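Local structure of 4-alpha-glucanotransferase (Corynebacterium glutamicum, 5B68) at residues Glu102-Thr107 with Leu141-Leu146; Gly158-Pro163 with Leu494-Glu499. The protein belongs to the amylomaltase family of enzymes, built from an N-terminal beta-sandwich domain joined to a larger TIM-barrel domain. One frame throughout, in Å; residues are numbered along the deposited sequence.

From the N terminus, the chain leaves strand 98-102 by a tight turn, passes through strands 108-114 and 126-134, and returns along strand 142-150, which pairs beside its start; interaction 1 closes this loop of 33 residues. The next strand, 153-162, lies antiparallel to 142-150, and from its end interaction 2 reaches helix 487-500, closing a far longer loop of 330 residues. The two contacts follow in series, neither nested nor crossed. They are joined through the sheet, where His-144 N donates to Leu-159 O, and through Trp-143, whose NE1 reaches Glu-497 on the helix. The first contact is internal to the beta sandwich; the second ties it to the barrel domain.

Interaction 1 (Glu102-Thr107 with Leu141-Leu146); sequences ELEDGT and LGWHKL
The imidazole of His-144 carries Leu-103 CD2 on one face, 3.5 Å from the ring centroid and only 8° off its normal, a CH-pi contact; the carbonyl carbon of Gly-142 lies over the rim of the opposite face. At the ring edge ND1 accepts a hydrogen bond from Glu-104 N (2.9 Å), while NE2 is bonded to Pro-140 O, so both nitrogens are engaged and the ring rotation is fixed. The indole of Trp-143 meets Glu-104 OE2 at its edge, with carboxylate and ring planes turned 80° apart. With CG anti to the amide nitrogen and the chain extended beyond, Glu-104 runs along the strand, where its OE2 accepts from Trp-143 N (2.9 Å) in a nearly straight bond arriving from above the carboxylate plane. Next to CD1 on the same indole edge, NE1 is hydrogen-bonded to Glu-497 of helix 487-500. The backbones pair at Glu-102 and Lys-145 through two bonds, Glu-102 N to Lys-145 O and Lys-145 N to Glu-102 O. Pairing then gives way to the type I turn of Leu-103 to Gly-106. This is a beta-hairpin turn with a G1 bulge at Gly-106, docked by side chains on the neighbouring antiparallel strand of the beta sandwich.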
ATOM      1  N   GLU A 102      27.938  -7.152  12.533  1.00 20.43           N
ATOM      2  CA  GLU A 102      27.322  -6.810  13.805  1.00 22.32           C
ATOM      3  C   GLU A 102      25.843  -7.079  13.613  1.00 23.37           C
ATOM      4  O   GLU A 102      25.214  -6.487  12.783  1.00 21.42           O
ATOM      5  CB  GLU A 102      27.597  -5.341  14.185  1.00 27.76           C
ATOM      6  CG  GLU A 102      26.763  -4.997  15.432  1.00 36.29           C
ATOM      7  CD  GLU A 102      27.293  -3.908  16.350  1.00 48.29           C
ATOM      8  OE1 GLU A 102      26.428  -3.147  16.857  1.00 47.26           O
ATOM      9  OE2 GLU A 102      28.542  -3.866  16.626  1.00 50.64           O
ATOM     10  N   LEU A 103      25.319  -8.032  14.360  1.00 23.86           N
ATOM     11  CA  LEU A 103      23.893  -8.334  14.313  1.00 23.91           C
ATOM     12  C   LEU A 103      23.060  -7.219  14.935  1.00 23.67           C
ATOM     13  O   LEU A 103      23.542  -6.330  15.669  1.00 22.87           O
ATOM     14  CB  LEU A 103      23.619  -9.661  14.985  1.00 21.87           C
ATOM     15  CG  LEU A 103      24.257 -10.877  14.378  1.00 23.51           C
ATOM     16  CD1 LEU A 103      23.807 -12.078  15.194  1.00 27.08           C
ATOM     17  CD2 LEU A 103      23.924 -11.088  12.910  1.00 23.28           C
ATOM     18  N   GLU A 104      21.776  -7.267  14.646  1.00 22.70           N
ATOM     19  CA  GLU A 104      20.800  -6.323  15.141  1.00 24.76           C
ATOM     20  C   GLU A 104      20.850  -6.220  16.684  1.00 24.57           C
ATOM     21  O   GLU A 104      20.676  -5.142  17.222  1.00 24.10           O
ATOM     22  CB  GLU A 104      19.390  -6.762  14.701  1.00 24.14           C
ATOM     23  CG  GLU A 104      18.336  -5.700  14.997  1.00 25.63           C
ATOM     24  CD  GLU A 104      16.968  -6.007  14.341  1.00 26.88           C
ATOM     25  OE1 GLU A 104      16.026  -5.299  14.686  1.00 33.88           O
ATOM     26  OE2 GLU A 104      16.810  -6.966  13.589  1.00 23.56           O
ATOM     27  N   ASP A 105      21.071  -7.331  17.360  1.00 26.35           N
ATOM     28  CA  ASP A 105      21.059  -7.380  18.822  1.00 28.74           C
ATOM     29  C   ASP A 105      22.382  -7.025  19.440  1.00 31.14           C
ATOM     30  O   ASP A 105      22.454  -7.007  20.669  1.00 29.99           O
ATOM     31  CB  ASP A 105      20.569  -8.732  19.342  1.00 29.53           C
ATOM     32  CG  ASP A 105      21.502  -9.875  19.051  1.00 30.67           C
ATOM     33  OD1 ASP A 105      22.611  -9.727  18.510  1.00 29.70           O
ATOM     34  OD2 ASP A 105      21.106 -10.996  19.416  1.00 36.70           O
ATOM     35  N   GLY A 106      23.415  -6.766  18.629  1.00 27.00           N
ATOM     36  CA  GLY A 106      24.748  -6.335  19.122  1.00 27.45           C
ATOM     37  C   GLY A 106      25.818  -7.428  19.108  1.00 29.39           C
ATOM     38  O   GLY A 106      26.982  -7.161  19.304  1.00 32.82           O
ATOM     39  N   THR A 107      25.434  -8.659  18.845  1.00 26.87           N
ATOM     40  CA  THR A 107      26.345  -9.815  18.777  1.00 27.87           C
ATOM     41  C   THR A 107      27.265  -9.639  17.579  1.00 30.98           C
ATOM     42  O   THR A 107      26.815  -9.222  16.517  1.00 29.59           O
ATOM     43  CB  THR A 107      25.534 -11.066  18.405  1.00 29.13           C
ATOM     44  OG1 THR A 107      24.442 -11.202  19.309  1.00 41.89           O
ATOM     45  CG2 THR A 107      26.393 -12.325  18.433  1.00 35.67           C
ATOM     46  N   LEU A 141      17.078 -13.890  11.343  1.00 20.72           N
ATOM     47  CA  LEU A 141      16.342 -12.848  10.614  1.00 20.94           C
ATOM     48  C   LEU A 141      16.662 -11.502  11.182  1.00 23.46           C
ATOM     49  O   LEU A 141      16.929 -11.408  12.350  1.00 26.85           O
ATOM     50  CB  LEU A 141      14.848 -13.112  10.724  1.00 22.84           C
ATOM     51  CG  LEU A 141      14.333 -14.422  10.134  1.00 23.83           C
ATOM     52  CD1 LEU A 141      12.806 -14.446  10.244  1.00 25.89           C
ATOM     53  CD2 LEU A 141      14.675 -14.577   8.696  1.00 25.29           C
ATOM     54  N   GLY A 142      16.698 -10.471  10.341  1.00 18.91           N
ATOM     55  CA  GLY A 142      16.685  -9.118  10.875  1.00 20.06           C
ATOM     56  C   GLY A 142      17.671  -8.219  10.199  1.00 17.49           C
ATOM     57  O   GLY A 142      18.118  -8.445   9.050  1.00 17.35           O
ATOM     58  N   TRP A 143      17.922  -7.124  10.911  1.00 19.15           N
ATOM     59  CA  TRP A 143      18.589  -5.957  10.387  1.00 17.09           C
ATOM     60  C   TRP A 143      19.966  -5.830  10.985  1.00 21.02           C
ATOM     61  O   TRP A 143      20.140  -5.245  12.023  1.00 19.22           O
ATOM     62  CB  TRP A 143      17.742  -4.710  10.702  1.00 16.72           C
ATOM     63  CG  TRP A 143      16.455  -4.796  10.017  1.00 17.28           C
ATOM     64  CD1 TRP A 143      15.329  -5.393  10.468  1.00 17.93           C
ATOM     65  CD2 TRP A 143      16.174  -4.354   8.699  1.00 17.71           C
ATOM     66  NE1 TRP A 143      14.348  -5.331   9.522  1.00 18.01           N
ATOM     67  CE2 TRP A 143      14.847  -4.696   8.420  1.00 16.46           C
ATOM     68  CE3 TRP A 143      16.912  -3.689   7.730  1.00 16.01           C
ATOM     69  CZ2 TRP A 143      14.245  -4.387   7.215  1.00 19.02           C
ATOM     70  CZ3 TRP A 143      16.315  -3.386   6.543  1.00 18.27           C
ATOM     71  CH2 TRP A 143      14.997  -3.740   6.284  1.00 19.35           C
ATOM     72  N   HIS A 144      20.922  -6.422  10.290  1.00 18.02           N
ATOM     73  CA  HIS A 144      22.318  -6.468  10.678  1.00 18.71           C
ATOM     74  C   HIS A 144      23.187  -5.499   9.878  1.00 21.28           C
ATOM     75  O   HIS A 144      22.692  -4.752   9.070  1.00 19.89           O
ATOM     76  CB  HIS A 144      22.839  -7.893  10.552  1.00 19.52           C
ATOM     77  CG  HIS A 144      21.872  -8.921  11.038  1.00 20.41           C
ATOM     78  ND1 HIS A 144      21.195  -8.792  12.224  1.00 20.37           N
ATOM     79  CD2 HIS A 144      21.418 -10.057  10.471  1.00 21.67           C
ATOM     80  CE1 HIS A 144      20.398  -9.825  12.387  1.00 21.34           C
ATOM     81  NE2 HIS A 144      20.509 -10.605  11.334  1.00 21.84           N
ATOM     82  N   LYS A 145      24.481  -5.504  10.164  1.00 19.90           N
ATOM     83  CA  LYS A 145      25.416  -4.691   9.432  1.00 21.69           C
ATOM     84  C   LYS A 145      26.697  -5.428   9.082  1.00 22.45           C
ATOM     85  O   LYS A 145      27.177  -6.217   9.856  1.00 22.44           O
ATOM     86  CB  LYS A 145      25.774  -3.464  10.249  1.00 26.65           C
ATOM     87  CG  LYS A 145      24.661  -2.447  10.354  1.00 30.91           C
ATOM     88  CD  LYS A 145      25.237  -1.071  10.576  1.00 35.24           C
ATOM     89  CE  LYS A 145      24.160  -0.033  10.791  1.00 40.96           C
ATOM     90  NZ  LYS A 145      24.731   1.152  11.477  1.00 42.14           N
ATOM     91  N   LEU A 146      27.243  -5.108   7.921  1.00 20.15           N
ATOM     92  CA  LEU A 146      28.579  -5.497   7.561  1.00 20.56           C
ATOM     93  C   LEU A 146      29.485  -4.300   7.794  1.00 19.81           C
ATOM     94  O   LEU A 146      29.167  -3.193   7.453  1.00 18.79           O
ATOM     95  CB  LEU A 146      28.671  -5.939   6.110  1.00 20.21           C
ATOM     96  CG  LEU A 146      28.276  -7.365   5.786  1.00 19.84           C
ATOM     97  CD1 LEU A 146      27.929  -7.527   4.323  1.00 19.81           C
ATOM     98  CD2 LEU A 146      29.347  -8.348   6.213  1.00 18.87           C
TER

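Interaction 2 (Gly158-Pro163 with Leu494-Glu499); sequences GLIITP and LALEAE
Leu-496 and Pro-163 carry the contact, one reaching out from the helix and the other pressing its ring onto it. Leu-496 has CG anti to its own amide nitrogen (chi1 173°), which sends the isobutyl group along the strand end and brings both methyls to the carbonyl of Ile-161, CD2 lying 3.5 Å from Ile-161 O. There Leu-496 meets Ile-160 at about a right angle: the CG2 branch of Ile-160 approaches CD2 of Leu-496 at 3.9 Å. Trp-143 of strand 142-150 and Leu-141, just before that strand, also touch Leu-496. Pro-163 points toward the helix and lays the CG-CD side of its ring on the helix surface. CD is pushed close to the backbone, 3.4 Å from Leu-496 CA, a tighter fit than ordinary carbon packing, and CG settles between the side chains of Ala-495 and Glu-499, at 4.1 Å from Ala-495 CB and 3.9 Å from Glu-499 CB. These two residues are one helical turn apart, so the ring bridges successive turns. Glu-499 contributes its CB here, its carboxylate being bonded to Ser-167. No hydrogen bond spans the two segments; on the strand side Arg-524 instead takes Thr-162 OG1 and Pro-163 O. The axes of segments 158-162 and 494-499 are inclined at 67° and approach to 8.1 Å. Helix 487-500 leads into strand 504-507 of the parallel barrel sheet, and the arrangement is an apolar contact within a interdomain interface flanked by hydrogen bonds of Trp-143 and Arg-524, the last strand of the beta sandwich ending against an outer helix of the TIM barrel.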
ATOM      1  N   GLY A 158      24.127  -2.281   5.278  1.00 19.61           N
ATOM      2  CA  GLY A 158      23.146  -3.172   5.889  1.00 19.65           C
ATOM      3  C   GLY A 158      23.375  -4.563   5.343  1.00 19.12           C
ATOM      4  O   GLY A 158      23.764  -4.725   4.190  1.00 22.25           O
ATOM      5  N   LEU A 159      23.101  -5.525   6.191  1.00 17.41           N
ATOM      6  CA  LEU A 159      23.045  -6.947   5.907  1.00 17.84           C
ATOM      7  C   LEU A 159      21.719  -7.442   6.454  1.00 18.50           C
ATOM      8  O   LEU A 159      21.521  -7.487   7.694  1.00 18.10           O
ATOM      9  CB  LEU A 159      24.187  -7.715   6.601  1.00 18.31           C
ATOM     10  CG  LEU A 159      24.170  -9.251   6.442  1.00 20.10           C
ATOM     11  CD1 LEU A 159      24.184  -9.728   5.005  1.00 20.17           C
ATOM     12  CD2 LEU A 159      25.309  -9.939   7.181  1.00 21.05           C
ATOM     13  N   ILE A 160      20.795  -7.758   5.551  1.00 19.47           N
ATOM     14  CA  ILE A 160      19.424  -7.942   5.906  1.00 18.28           C
ATOM     15  C   ILE A 160      19.051  -9.370   5.557  1.00 17.39           C
ATOM     16  O   ILE A 160      19.168  -9.766   4.410  1.00 21.77           O
ATOM     17  CB  ILE A 160      18.572  -6.953   5.118  1.00 20.23           C
ATOM     18  CG1 ILE A 160      19.026  -5.493   5.435  1.00 20.27           C
ATOM     19  CG2 ILE A 160      17.117  -7.125   5.494  1.00 19.73           C
ATOM     20  CD1 ILE A 160      18.796  -4.575   4.296  1.00 21.47           C
ATOM     21  N   ILE A 161      18.604 -10.105   6.531  1.00 18.34           N
ATOM     22  CA  ILE A 161      18.344 -11.521   6.381  1.00 17.64           C
ATOM     23  C   ILE A 161      16.806 -11.777   6.450  1.00 19.22           C
ATOM     24  O   ILE A 161      16.108 -11.369   7.409  1.00 17.16           O
ATOM     25  CB  ILE A 161      19.066 -12.284   7.492  1.00 20.01           C
ATOM     26  CG1 ILE A 161      20.598 -11.998   7.477  1.00 18.72           C
ATOM     27  CG2 ILE A 161      18.792 -13.757   7.371  1.00 18.85           C
ATOM     28  CD1 ILE A 161      21.301 -12.378   6.168  1.00 19.54           C
ATOM     29  N   THR A 162      16.290 -12.406   5.410  1.00 18.01           N
ATOM     30  CA  THR A 162      14.866 -12.409   5.164  1.00 19.02           C
ATOM     31  C   THR A 162      14.346 -13.846   5.183  1.00 18.72           C
ATOM     32  O   THR A 162      15.097 -14.799   4.976  1.00 19.03           O
ATOM     33  CB  THR A 162      14.545 -11.750   3.851  1.00 17.24           C
ATOM     34  OG1 THR A 162      14.968 -12.571   2.770  1.00 19.23           O
ATOM     35  CG2 THR A 162      15.121 -10.327   3.723  1.00 17.15           C
ATOM     36  N   PRO A 163      13.073 -14.018   5.568  1.00 19.44           N
ATOM     37  CA  PRO A 163      12.572 -15.404   5.678  1.00 19.31           C
ATOM     38  C   PRO A 163      12.236 -16.056   4.350  1.00 19.10           C
ATOM     39  O   PRO A 163      11.719 -15.410   3.425  1.00 18.80           O
ATOM     40  CB  PRO A 163      11.341 -15.256   6.581  1.00 20.40           C
ATOM     41  CG  PRO A 163      10.839 -13.899   6.222  1.00 19.85           C
ATOM     42  CD  PRO A 163      12.070 -13.048   6.053  1.00 19.75           C
ATOM     43  N   LEU A 494       9.589  -7.030   2.693  1.00 14.87           N
ATOM     44  CA  LEU A 494       8.206  -7.143   2.977  1.00 16.15           C
ATOM     45  C   LEU A 494       7.936  -8.436   3.761  1.00 15.67           C
ATOM     46  O   LEU A 494       7.229  -8.438   4.783  1.00 16.96           O
ATOM     47  CB  LEU A 494       7.406  -7.091   1.665  1.00 15.72           C
ATOM     48  CG  LEU A 494       5.941  -7.451   1.724  1.00 18.13           C
ATOM     49  CD1 LEU A 494       5.214  -6.458   2.592  1.00 17.53           C
ATOM     50  CD2 LEU A 494       5.371  -7.434   0.323  1.00 18.97           C
ATOM     51  N   ALA A 495       8.510  -9.544   3.318  1.00 15.72           N
ATOM     52  CA  ALA A 495       8.313 -10.824   4.005  1.00 17.82           C
ATOM     53  C   ALA A 495       8.896 -10.800   5.427  1.00 18.21           C
ATOM     54  O   ALA A 495       8.237 -11.311   6.367  1.00 18.86           O
ATOM     55  CB  ALA A 495       8.875 -11.992   3.222  1.00 20.67           C
ATOM     56  N   LEU A 496      10.046 -10.158   5.566  1.00 16.48           N
ATOM     57  CA  LEU A 496      10.692 -10.037   6.856  1.00 17.21           C
ATOM     58  C   LEU A 496       9.825  -9.249   7.825  1.00 16.14           C
ATOM     59  O   LEU A 496       9.554  -9.746   8.912  1.00 18.33           O
ATOM     60  CB  LEU A 496      12.062  -9.410   6.747  1.00 17.25           C
ATOM     61  CG  LEU A 496      12.827  -9.065   8.048  1.00 19.77           C
ATOM     62  CD1 LEU A 496      13.029 -10.248   8.961  1.00 20.71           C
ATOM     63  CD2 LEU A 496      14.156  -8.439   7.644  1.00 20.30           C
ATOM     64  N   GLU A 497       9.444  -8.051   7.450  1.00 15.62           N
ATOM     65  CA  GLU A 497       8.611  -7.248   8.338  1.00 18.11           C
ATOM     66  C   GLU A 497       7.260  -7.905   8.714  1.00 20.14           C
ATOM     67  O   GLU A 497       6.816  -7.860   9.890  1.00 20.57           O
ATOM     68  CB  GLU A 497       8.494  -5.856   7.814  1.00 18.06           C
ATOM     69  CG  GLU A 497       9.774  -5.032   7.960  1.00 19.71           C
ATOM     70  CD  GLU A 497      10.227  -4.896   9.380  1.00 22.70           C
ATOM     71  OE1 GLU A 497       9.417  -4.479  10.265  1.00 22.74           O
ATOM     72  OE2 GLU A 497      11.425  -5.206   9.647  1.00 19.49           O
ATOM     73  N   ALA A 498       6.597  -8.499   7.728  1.00 18.87           N
ATOM     74  CA  ALA A 498       5.409  -9.285   7.976  1.00 18.34           C
ATOM     75  C   ALA A 498       5.624 -10.499   8.872  1.00 18.38           C
ATOM     76  O   ALA A 498       4.823 -10.752   9.786  1.00 18.19           O
ATOM     77  CB  ALA A 498       4.703  -9.660   6.644  1.00 19.15           C
ATOM     78  N   GLU A 499       6.709 -11.237   8.671  1.00 18.16           N
ATOM     79  CA  GLU A 499       6.994 -12.377   9.499  1.00 20.01           C
ATOM     80  C   GLU A 499       7.221 -11.937  10.936  1.00 20.46           C
ATOM     81  O   GLU A 499       6.633 -12.546  11.828  1.00 21.08           O
ATOM     82  CB  GLU A 499       8.148 -13.190   8.958  1.00 21.00           C
ATOM     83  CG  GLU A 499       8.422 -14.462   9.737  1.00 21.12           C
ATOM     84  CD  GLU A 499       7.374 -15.561   9.564  1.00 25.35           C
ATOM     85  OE1 GLU A 499       6.417 -15.370   8.837  1.00 23.40           O
ATOM     86  OE2 GLU A 499       7.500 -16.620  10.178  1.00 25.06           O
TER